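Local coordinates for protein MerB2 (PDB 5C17) that probably cleaves the carbon-mercury bond of organomercurials as an alkylmercury lyase, and here holds a bound mercury(II) ion, at residues 24-29 / 78-83; 148-153 / 179-184. All blocks are in the same frame, centred on the assembly; numbering follows the deposited sequence.

Contact 1 (24-29 with 78-83) and contact 2 (148-153 with 179-184) lie on opposite sides of the chain's centre, their own centres 28 Å apart and their nearest atoms about 12 Å apart. Contact 1 closes along the chain before contact 2 opens. In contact 1 a helix packs on a hairpin turn of the large antiparallel sheet; in contact 2 a helix covers the small three-stranded sheet. The mercury ion, bound by Cys102 and Cys165, is about 9 Å from the side chain of Leu80 and about 11 Å from that of Trp150; the bound dimercaptobutanediol is about 7 Å and 12 Å from the same two side chains.

Contact 1. Residues 24-29 / 78-83; sequences PILRTI and GALGLS
A tight beta hairpin of the large antiparallel sheet meets helix 22-34, with Ile29 and Leu26 of the helix set against Ala79 and Leu80 of the turn. The closest touch is between methyl groups: CG2 of Ile29 lies 3.6 Å from CB of Ala79. In Ile29 the CG1 branch stands anti to the carbonyl carbon (chi1 -64°), which leaves the short CG2 branch anti to the backbone N as the one that meets the hairpin. The small alanine lets the strand come near the helix, the CA atoms of Ile29 and Ala79 being 6.8 Å apart.

One turn of helix earlier, Leu26 and Leu80 cross at about a right angle. CD2 of Leu26 sits 4.0 Å from CD2 of Leu80 and 4.1 Å from its CG, so one methyl rests against a methyl and the branch carbon of the other leucine. Both residues are buried, and branched aliphatic chains suit a contact made by van der Waals packing.

The hairpin joins strands 76-79 and 82-83 through a type I' turn from Ala79 to Leu82, closed by two backbone hydrogen bonds, Leu82 N to Ala79 O (3.0 Å) and Ala79 N to Leu82 O (2.8 Å). Gly81 fits its place in the turn because, at its backbone angles, a side chain there would collide with the carbonyl oxygen of Leu80. Farther out, Leu62 of helix 52-64 packs on Leu26 and Leu44 of helix 41-48 on Ile29, while Leu80 also touches Phe30, Met67 and Leu208.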
ATOM      1  N   PRO A  24      -2.282  -2.407 -17.395  1.00  9.00           N
ATOM      2  CA  PRO A  24      -3.167  -3.575 -17.537  1.00  9.64           C
ATOM      3  C   PRO A  24      -2.793  -4.740 -16.604  1.00  8.67           C
ATOM      4  O   PRO A  24      -3.665  -5.370 -15.988  1.00  9.65           O
ATOM      5  CB  PRO A  24      -2.998  -3.960 -19.020  1.00 10.04           C
ATOM      6  CG  PRO A  24      -2.687  -2.648 -19.689  1.00 10.88           C
ATOM      7  CD  PRO A  24      -1.808  -1.911 -18.695  1.00 10.47           C
ATOM      8  N   ILE A  25      -1.500  -5.005 -16.474  1.00  8.96           N
ATOM      9  CA  ILE A  25      -1.022  -6.090 -15.629  1.00  9.02           C
ATOM     10  C   ILE A  25      -1.237  -5.792 -14.136  1.00  8.85           C
ATOM     11  O   ILE A  25      -1.757  -6.629 -13.403  1.00  9.49           O
ATOM     12  CB  ILE A  25       0.443  -6.448 -15.983  1.00  9.81           C
ATOM     13  CG1 ILE A  25       0.474  -7.160 -17.340  1.00 10.71           C
ATOM     14  CG2 ILE A  25       1.084  -7.313 -14.892  1.00 10.87           C
ATOM     15  CD1 ILE A  25       1.837  -7.251 -17.969  1.00 12.66           C
ATOM     16  N   LEU A  26      -0.887  -4.583 -13.709  1.00  9.21           N
ATOM     17  CA  LEU A  26      -1.091  -4.182 -12.321  1.00  9.17           C
ATOM     18  C   LEU A  26      -2.561  -4.216 -11.946  1.00  8.04           C
ATOM     19  O   LEU A  26      -2.906  -4.688 -10.865  1.00  9.03           O
ATOM     20  CB  LEU A  26      -0.518  -2.797 -12.033  1.00  8.75           C
ATOM     21  CG  LEU A  26       0.990  -2.764 -11.813  1.00  9.36           C
ATOM     22  CD1 LEU A  26       1.490  -1.336 -11.866  1.00 10.47           C
ATOM     23  CD2 LEU A  26       1.391  -3.423 -10.482  1.00  9.74           C
ATOM     24  N   ARG A  27      -3.444  -3.716 -12.818  1.00  8.45           N
ATOM     25  CA  ARG A  27      -4.878  -3.778 -12.516  1.00  8.99           C
ATOM     26  C   ARG A  27      -5.317  -5.214 -12.300  1.00  9.10           C
ATOM     27  O   ARG A  27      -6.032  -5.546 -11.351  1.00  9.36           O
ATOM     28  CB  ARG A  27      -5.707  -3.186 -13.651  1.00  9.03           C
ATOM     29  CG  ARG A  27      -5.609  -1.670 -13.779  1.00  9.54           C
ATOM     30  CD  ARG A  27      -6.434  -1.157 -14.980  1.00 10.34           C
ATOM     31  NE  ARG A  27      -7.845  -1.467 -14.817  1.00 10.62           N
ATOM     32  CZ  ARG A  27      -8.689  -0.744 -14.105  1.00 11.31           C
ATOM     33  NH1 ARG A  27      -8.297   0.379 -13.514  1.00 11.44           N
ATOM     34  NH2 ARG A  27      -9.927  -1.162 -13.964  1.00 13.95           N
ATOM     35  N   THR A  28      -4.901  -6.081 -13.214  1.00  9.07           N
ATOM     36  CA  THR A  28      -5.324  -7.461 -13.172  1.00  9.36           C
ATOM     37  C   THR A  28      -4.862  -8.111 -11.864  1.00  9.01           C
ATOM     38  O   THR A  28      -5.623  -8.830 -11.192  1.00 10.62           O
ATOM     39  CB  THR A  28      -4.819  -8.222 -14.417  1.00  9.63           C
ATOM     40  OG1 THR A  28      -5.298  -7.551 -15.598  1.00 10.34           O
ATOM     41  CG2 THR A  28      -5.328  -9.633 -14.416  1.00 10.98           C
ATOM     42  N   ILE A  29      -3.624  -7.841 -11.471  1.00  9.22           N
ATOM     43  CA  ILE A  29      -3.099  -8.414 -10.233  1.00  9.62           C
ATOM     44  C   ILE A  29      -3.847  -7.840  -9.017  1.00  9.19           C
ATOM     45  O   ILE A  29      -4.352  -8.564  -8.156  1.00 10.08           O
ATOM     46  CB  ILE A  29      -1.595  -8.137 -10.075  1.00  8.92           C
ATOM     47  CG1 ILE A  29      -0.797  -8.830 -11.187  1.00  9.44           C
ATOM     48  CG2 ILE A  29      -1.113  -8.624  -8.711  1.00  9.99           C
ATOM     49  CD1 ILE A  29       0.682  -8.391 -11.276  1.00 10.13           C
ATOM     50  N   GLY A  78       0.671 -10.074  -3.420  1.00  8.82           N
ATOM     51  CA  GLY A  78       0.485  -8.697  -3.011  1.00  9.38           C
ATOM     52  C   GLY A  78       0.801  -7.748  -4.139  1.00  8.84           C
ATOM     53  O   GLY A  78       1.630  -8.064  -5.000  1.00  9.10           O
ATOM     54  N   ALA A  79       0.142  -6.589  -4.138  1.00  8.14           N
ATOM     55  CA  ALA A  79       0.399  -5.579  -5.159  1.00  7.84           C
ATOM     56  C   ALA A  79      -0.029  -4.214  -4.642  1.00  8.15           C
ATOM     57  O   ALA A  79      -1.105  -4.090  -4.057  1.00  8.77           O
ATOM     58  CB  ALA A  79      -0.351  -5.893  -6.432  1.00  9.27           C
ATOM     59  N   LEU A  80       0.815  -3.208  -4.854  1.00  8.40           N
ATOM     60  CA  LEU A  80       0.452  -1.810  -4.626  1.00  7.94           C
ATOM     61  C   LEU A  80      -0.105  -1.587  -3.222  1.00  9.21           C
ATOM     62  O   LEU A  80      -1.042  -0.804  -3.043  1.00 10.69           O
ATOM     63  CB  LEU A  80      -0.539  -1.320  -5.686  1.00  9.40           C
ATOM     64  CG  LEU A  80      -0.075  -1.499  -7.134  1.00 10.01           C
ATOM     65  CD1 LEU A  80      -1.124  -1.024  -8.071  1.00 10.61           C
ATOM     66  CD2 LEU A  80       1.224  -0.788  -7.434  1.00 11.76           C
ATOM     67  N   GLY A  81       0.494  -2.264  -2.244  1.00  8.38           N
ATOM     68  CA  GLY A  81       0.134  -2.073  -0.835  1.00  8.66           C
ATOM     69  C   GLY A  81      -0.853  -3.077  -0.267  1.00  8.33           C
ATOM     70  O   GLY A  81      -1.022  -3.150   0.940  1.00  9.58           O
ATOM     71  N   LEU A  82      -1.512  -3.835  -1.136  1.00  8.02           N
ATOM     72  CA  LEU A  82      -2.547  -4.770  -0.733  1.00  7.87           C
ATOM     73  C   LEU A  82      -1.983  -6.198  -0.763  1.00  8.49           C
ATOM     74  O   LEU A  82      -1.311  -6.571  -1.714  1.00  9.26           O
ATOM     75  CB  LEU A  82      -3.714  -4.660  -1.712  1.00  8.75           C
ATOM     76  CG  LEU A  82      -4.954  -5.498  -1.408  1.00 10.26           C
ATOM     77  CD1 LEU A  82      -5.609  -5.084  -0.097  1.00 12.06           C
ATOM     78  CD2 LEU A  82      -5.947  -5.397  -2.568  1.00 10.62           C
ATOM     79  N   SER A  83      -2.307  -6.997   0.250  1.00  8.08           N
ATOM     80  CA  SER A  83      -1.702  -8.314   0.423  1.00  9.34           C
ATOM     81  C   SER A  83      -2.705  -9.349   0.916  1.00  9.48           C
ATOM     82  O   SER A  83      -3.517  -9.081   1.801  1.00  9.78           O
ATOM     83  CB  SER A  83      -0.573  -8.205   1.463  1.00 10.15           C
ATOM     84  OG  SER A  83       0.057  -9.447   1.688  1.00 10.27           O
TER

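Contact 2. Residues 148-153 / 179-184; sequences VIWTVP and KWKEEH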
ATOM      1  N   VAL A 148      -1.557   8.952  14.415  1.00  9.46           N
ATOM      2  CA  VAL A 148      -1.009   9.672  13.277  1.00  8.87           C
ATOM      3  C   VAL A 148      -0.117   8.723  12.479  1.00  8.77           C
ATOM      4  O   VAL A 148       0.148   7.596  12.911  1.00  9.27           O
ATOM      5  CB  VAL A 148      -0.205  10.915  13.707  1.00  9.91           C
ATOM      6  CG1 VAL A 148      -1.134  11.992  14.287  1.00 10.89           C
ATOM      7  CG2 VAL A 148       0.884  10.517  14.701  1.00 11.06           C
ATOM      8  N   ILE A 149       0.332   9.179  11.317  1.00  8.78           N
ATOM      9  CA  ILE A 149       1.216   8.409  10.458  1.00  9.09           C
ATOM     10  C   ILE A 149       2.537   9.150  10.257  1.00  9.92           C
ATOM     11  O   ILE A 149       2.553  10.377  10.141  1.00 11.52           O
ATOM     12  CB  ILE A 149       0.540   8.161   9.101  1.00  9.62           C
ATOM     13  CG1 ILE A 149      -0.592   7.151   9.293  1.00 10.33           C
ATOM     14  CG2 ILE A 149       1.542   7.669   8.038  1.00 11.46           C
ATOM     15  CD1 ILE A 149      -1.500   6.968   8.075  1.00 12.06           C
ATOM     16  N   TRP A 150       3.626   8.390  10.252  1.00 10.40           N
ATOM     17  CA  TRP A 150       4.941   8.885   9.903  1.00 10.53           C
ATOM     18  C   TRP A 150       5.240   8.439   8.488  1.00 10.53           C
ATOM     19  O   TRP A 150       5.181   7.247   8.189  1.00 10.56           O
ATOM     20  CB  TRP A 150       5.968   8.309  10.861  1.00 12.13           C
ATOM     21  CG  TRP A 150       7.386   8.569  10.502  1.00 12.90           C
ATOM     22  CD1 TRP A 150       8.231   7.735   9.837  1.00 14.42           C
ATOM     23  CD2 TRP A 150       8.140   9.737  10.808  1.00 13.49           C
ATOM     24  NE1 TRP A 150       9.455   8.309   9.697  1.00 15.13           N
ATOM     25  CE2 TRP A 150       9.436   9.539  10.296  1.00 14.64           C
ATOM     26  CE3 TRP A 150       7.847  10.931  11.464  1.00 15.74           C
ATOM     27  CZ2 TRP A 150      10.440  10.497  10.414  1.00 17.73           C
ATOM     28  CZ3 TRP A 150       8.844  11.876  11.586  1.00 17.79           C
ATOM     29  CH2 TRP A 150      10.127  11.652  11.063  1.00 18.22           C
ATOM     30  N   THR A 151       5.566   9.391   7.624  1.00 12.00           N
ATOM     31  CA  THR A 151       5.862   9.126   6.230  1.00 13.36           C
ATOM     32  C   THR A 151       7.239   9.672   5.869  1.00 13.43           C
ATOM     33  O   THR A 151       7.807  10.496   6.592  1.00 14.16           O
ATOM     34  CB  THR A 151       4.781   9.715   5.309  1.00 15.21           C
ATOM     35  OG1 THR A 151       4.988   9.235   3.981  1.00 17.42           O
ATOM     36  CG2 THR A 151       4.803  11.219   5.317  1.00 17.71           C
ATOM     37  N   VAL A 152       7.777   9.179   4.761  1.00 13.60           N
ATOM     38  CA  VAL A 152       9.070   9.610   4.263  1.00 14.28           C
ATOM     39  C   VAL A 152       8.910  10.098   2.835  1.00 13.55           C
ATOM     40  O   VAL A 152       7.912   9.800   2.179  1.00 13.66           O
ATOM     41  CB  VAL A 152      10.125   8.475   4.323  1.00 15.44           C
ATOM     42  CG1 VAL A 152      10.360   8.060   5.760  1.00 17.55           C
ATOM     43  CG2 VAL A 152       9.725   7.268   3.468  1.00 15.66           C
ATOM     44  N   PRO A 153       9.905  10.834   2.322  1.00 14.61           N
ATOM     45  CA  PRO A 153       9.788  11.332   0.949  1.00 15.90           C
ATOM     46  C   PRO A 153       9.630  10.189  -0.050  1.00 15.44           C
ATOM     47  O   PRO A 153      10.330   9.185   0.032  1.00 16.10           O
ATOM     48  CB  PRO A 153      11.108  12.076   0.741  1.00 17.47           C
ATOM     49  CG  PRO A 153      11.517  12.490   2.105  1.00 17.58           C
ATOM     50  CD  PRO A 153      11.100  11.367   2.996  1.00 16.29           C
ATOM     51  N   LYS A 179       9.228  10.461  20.601  1.00 13.55           N
ATOM     52  CA  LYS A 179      10.101   9.569  21.369  1.00 14.00           C
ATOM     53  C   LYS A 179      10.848   8.631  20.430  1.00 13.31           C
ATOM     54  O   LYS A 179      12.050   8.420  20.574  1.00 15.87           O
ATOM     55  CB  LYS A 179       9.311   8.767  22.403  1.00 15.73           C
ATOM     56  CG  LYS A 179       8.764   9.606  23.536  1.00 15.81           C
ATOM     57  CD  LYS A 179       8.060   8.769  24.601  1.00 16.76           C
ATOM     58  CE  LYS A 179       9.018   7.966  25.477  1.00 18.24           C
ATOM     59  NZ  LYS A 179       8.257   7.212  26.517  1.00 19.06           N
ATOM     60  N   TRP A 180      10.136   8.092  19.450  1.00 13.01           N
ATOM     61  CA  TRP A 180      10.746   7.206  18.473  1.00 13.41           C
ATOM     62  C   TRP A 180      11.801   7.957  17.674  1.00 14.61           C
ATOM     63  O   TRP A 180      12.909   7.459  17.466  1.00 16.44           O
ATOM     64  CB  TRP A 180       9.661   6.617  17.567  1.00 12.42           C
ATOM     65  CG  TRP A 180      10.155   5.799  16.421  1.00 13.28           C
ATOM     66  CD1 TRP A 180      10.398   4.453  16.415  1.00 15.63           C
ATOM     67  CD2 TRP A 180      10.450   6.265  15.106  1.00 14.58           C
ATOM     68  NE1 TRP A 180      10.824   4.057  15.173  1.00 15.98           N
ATOM     69  CE2 TRP A 180      10.870   5.153  14.350  1.00 15.86           C
ATOM     70  CE3 TRP A 180      10.391   7.519  14.487  1.00 15.28           C
ATOM     71  CZ2 TRP A 180      11.230   5.259  13.001  1.00 16.66           C
ATOM     72  CZ3 TRP A 180      10.752   7.623  13.162  1.00 17.72           C
ATOM     73  CH2 TRP A 180      11.167   6.501  12.430  1.00 17.75           C
ATOM     74  N   LYS A 181      11.472   9.178  17.268  1.00 15.74           N
ATOM     75  CA  LYS A 181      12.403   9.984  16.493  1.00 17.03           C
ATOM     76  C   LYS A 181      13.707  10.239  17.239  1.00 19.06           C
ATOM     77  O   LYS A 181      14.773  10.251  16.631  1.00 20.94           O
ATOM     78  CB  LYS A 181      11.785  11.321  16.141  1.00 20.00           C
ATOM     79  CG  LYS A 181      10.917  11.316  14.917  1.00 24.64           C
ATOM     80  CD  LYS A 181      10.439  12.729  14.598  1.00 29.64           C
ATOM     81  CE  LYS A 181      11.613  13.700  14.503  1.00 32.83           C
ATOM     82  NZ  LYS A 181      11.371  14.843  13.576  1.00 34.72           N
ATOM     83  N   GLU A 182      13.616  10.475  18.547  1.00 20.95           N
ATOM     84  CA  GLU A 182      14.796  10.722  19.371  1.00 24.58           C
ATOM     85  C   GLU A 182      15.741   9.533  19.335  1.00 25.71           C
ATOM     86  O   GLU A 182      16.961   9.694  19.406  1.00 26.96           O
ATOM     87  CB  GLU A 182      14.372  11.042  20.807  1.00 28.36           C
ATOM     88  CG  GLU A 182      14.126  12.533  21.015  1.00 33.46           C
ATOM     89  CD  GLU A 182      13.339  12.856  22.275  1.00 37.95           C
ATOM     90  OE1 GLU A 182      12.091  12.852  22.224  1.00 40.02           O
ATOM     91  OE2 GLU A 182      13.977  13.138  23.312  1.00 39.60           O
ATOM     92  N   GLU A 183      15.174   8.342  19.194  1.00 26.19           N
ATOM     93  CA  GLU A 183      15.949   7.107  19.162  1.00 27.58           C
ATOM     94  C   GLU A 183      16.416   6.746  17.754  1.00 28.02           C
ATOM     95  O   GLU A 183      17.237   5.847  17.584  1.00 29.27           O
ATOM     96  CB  GLU A 183      15.114   5.964  19.738  1.00 29.18           C
ATOM     97  CG  GLU A 183      14.814   6.128  21.210  1.00 31.63           C
ATOM     98  CD  GLU A 183      13.907   5.045  21.738  1.00 33.94           C
ATOM     99  OE1 GLU A 183      13.281   5.256  22.802  1.00 34.62           O
ATOM    100  OE2 GLU A 183      13.816   3.980  21.086  1.00 35.74           O
ATOM    101  N   HIS A 184      15.892   7.449  16.754  1.00 27.52           N
ATOM    102  CA  HIS A 184      16.264   7.225  15.357  1.00 28.07           C
ATOM    103  C   HIS A 184      16.533   8.565  14.692  1.00 29.68           C
ATOM    104  O   HIS A 184      15.898   8.902  13.695  1.00 29.42           O
ATOM    105  CB  HIS A 184      15.147   6.486  14.628  1.00 27.24           C
ATOM    106  CG  HIS A 184      14.871   5.128  15.186  1.00 27.77           C
ATOM    107  ND1 HIS A 184      13.906   4.895  16.142  1.00 27.99           N
ATOM    108  CD2 HIS A 184      15.455   3.932  14.940  1.00 28.33           C
ATOM    109  CE1 HIS A 184      13.899   3.610  16.451  1.00 28.30           C
ATOM    110  NE2 HIS A 184      14.830   3.004  15.738  1.00 29.51           N
TER
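Trp150 and Trp180 form a T-shaped (edge-to-face) pair where helix 174-183 packs against the three-stranded antiparallel sheet whose middle strand is 148-151. The edge of Trp180 is directed at the face of Trp150: the five-membered ring of Trp150 and the six-membered ring of Trp180 have centroids 4.8 Å apart and planes at 64°. CZ3 of Trp180 stands 3.7 Å from CE2 of Trp150, one of the two atoms its rings share, and CH2 of Trp180 is likewise 3.7 Å from NE1 of Trp150. Each indole has CG anti to its backbone N (chi1 171° in Trp150), and both residues send CB toward the opposing segment, which brings the large rings together between strand and helix.

Aliphatic packing adds a second touch, on the six-membered ring of Trp150. CD of Lys181 approaches CZ3 of Trp150 obliquely at 3.5 Å, with CG of Lys181 a little farther off, and the lysine chain bends about its CG-CD bond (chi3), the very pair of atoms that meets the ring. A long flexible chain suits this partly exposed place, since its methylenes can lie against the indole. Around the pair, Ile191 and Phe171 of the two flanking strands touch Trp150, and the rings of Phe171 and His169 meet Trp180. Were Trp150 replaced by an alanine, the edge of Trp180 and the methylenes of Lys181 would probably lose the surface they pack on, and a gap would open between sheet and helix.

Hydrogen bonds within 179-184 fix the residue that carries the Trp180 ring. Trp180 O accepts Glu183 N at 3.0 Å and, from the opposite face of its carbonyl plane, His184 ND1 at 3.1 Å with an N-H...O angle of 154°.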